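Local coordinates for protein phosphatase 2C (Toxoplasma gondii, PDB 3D8K) that probably removes phosphate from phosphoserine and phosphothreonine residues of other proteins as a manganese-dependent phosphatase of the PP2C family, at residues A195-H198 with K199-H202. Numbering follows the deposited sequence.
Sequences ASSH and KERH. With SO4 (sulfate ion), chain G.
A chi1 of 172° turns Ser197 OG to the N-H of Glu200. This makes Ser197 the N-cap of helix 198-206, on the protein surface after strand 185-188. Ser197 OG accepts a nearly straight bond from Glu200 N (3.2 Å), the capping bond. Ser197 O takes Arg201 N at 2.9 Å, the first turn of the helix, and His198 O takes His202 N. The arginine chain bends at chi3 (-44°), and its guanidinium reaches back across the cap, with one face over Ser197 C. Arg201 NE gives a weak bond to Ala195 O (3.0 Å). With CG of both side chains swung opposite the backbone N, Arg201 NH1 donates to His198 ND1 at 3.0 Å. ND1 lies close to the guanidinium plane, whereas NH1 is tilted from the imidazole plane. If the ring is placed correctly, ND1 would carry no proton. His202 presents its edge to the His198 ring face, off centre, with the planes 75° apart. Glu200 OE1 turns from the cap to a hydrogen bond with Thr227 and a salt bridge with Arg203. A sulfate, probably from the crystallisation liquor, meets Arg201 at the guanidinium edge; its O4 is modelled 2.5 Å from Arg201 NH1, a doubtful, too-short distance.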
# COMPACT_ATOMS: atom_id res chain seq x y z
N ALA C 195 -25.02 -44.24 1.80
CA ALA C 195 -25.96 -45.14 2.47
C ALA C 195 -25.25 -45.95 3.55
O ALA C 195 -25.90 -46.50 4.45
CB ALA C 195 -26.62 -46.07 1.46
N SER C 196 -23.93 -46.02 3.46
CA SER C 196 -23.13 -46.76 4.42
C SER C 196 -23.19 -46.10 5.78
O SER C 196 -23.02 -46.76 6.80
CB SER C 196 -21.67 -46.84 3.97
OG SER C 196 -21.50 -47.76 2.90
N SER C 197 -23.45 -44.80 5.80
CA SER C 197 -23.51 -44.06 7.06
C SER C 197 -24.80 -44.30 7.84
O SER C 197 -25.83 -43.71 7.55
CB SER C 197 -23.36 -42.56 6.79
OG SER C 197 -23.61 -41.81 7.97
N HIS C 198 -24.72 -45.16 8.86
CA HIS C 198 -25.89 -45.47 9.67
C HIS C 198 -26.72 -44.22 9.94
O HIS C 198 -27.94 -44.26 9.83
CB HIS C 198 -25.49 -46.10 11.01
CG HIS C 198 -26.66 -46.43 11.89
ND1 HIS C 198 -27.64 -47.33 11.51
CD2 HIS C 198 -27.01 -45.98 13.11
CE1 HIS C 198 -28.55 -47.40 12.46
NE2 HIS C 198 -28.19 -46.60 13.44
N LYS C 199 -26.07 -43.12 10.30
CA LYS C 199 -26.81 -41.90 10.59
C LYS C 199 -27.51 -41.32 9.35
O LYS C 199 -28.69 -40.97 9.41
CB LYS C 199 -25.88 -40.85 11.21
CG LYS C 199 -25.38 -41.20 12.61
CD LYS C 199 -26.37 -40.86 13.71
CE LYS C 199 -26.58 -39.35 13.83
NZ LYS C 199 -27.53 -38.97 14.92
N GLU C 200 -26.79 -41.24 8.24
CA GLU C 200 -27.36 -40.70 7.01
C GLU C 200 -28.55 -41.50 6.51
O GLU C 200 -29.63 -40.97 6.29
CB GLU C 200 -26.28 -40.63 5.93
CG GLU C 200 -25.29 -39.54 6.18
CD GLU C 200 -25.96 -38.19 6.23
OE1 GLU C 200 -26.54 -37.78 5.21
OE2 GLU C 200 -25.92 -37.54 7.29
N ARG C 201 -28.31 -42.78 6.31
CA ARG C 201 -29.33 -43.70 5.84
C ARG C 201 -30.53 -43.57 6.79
O ARG C 201 -31.68 -43.64 6.37
CB ARG C 201 -28.76 -45.12 5.90
CG ARG C 201 -29.60 -46.20 5.28
CD ARG C 201 -29.35 -47.53 5.99
NE ARG C 201 -27.93 -47.81 6.24
CZ ARG C 201 -27.40 -47.92 7.46
NH1 ARG C 201 -28.15 -47.79 8.54
NH2 ARG C 201 -26.10 -48.16 7.59
N HIS C 202 -30.25 -43.37 8.06
CA HIS C 202 -31.33 -43.25 9.01
C HIS C 202 -32.11 -41.94 8.83
O HIS C 202 -33.33 -41.96 8.71
CB HIS C 202 -30.81 -43.34 10.44
CG HIS C 202 -31.88 -43.70 11.42
ND1 HIS C 202 -32.96 -42.88 11.67
CD2 HIS C 202 -32.07 -44.82 12.16
CE1 HIS C 202 -33.78 -43.48 12.51
NE2 HIS C 202 -33.27 -44.66 12.82
S SO4 G . -31.27 -49.39 8.20
O1 SO4 G . -32.71 -49.13 8.08
O2 SO4 G . -31.06 -50.47 9.19
O3 SO4 G . -30.74 -49.81 6.90
O4 SO4 G . -30.61 -48.16 8.65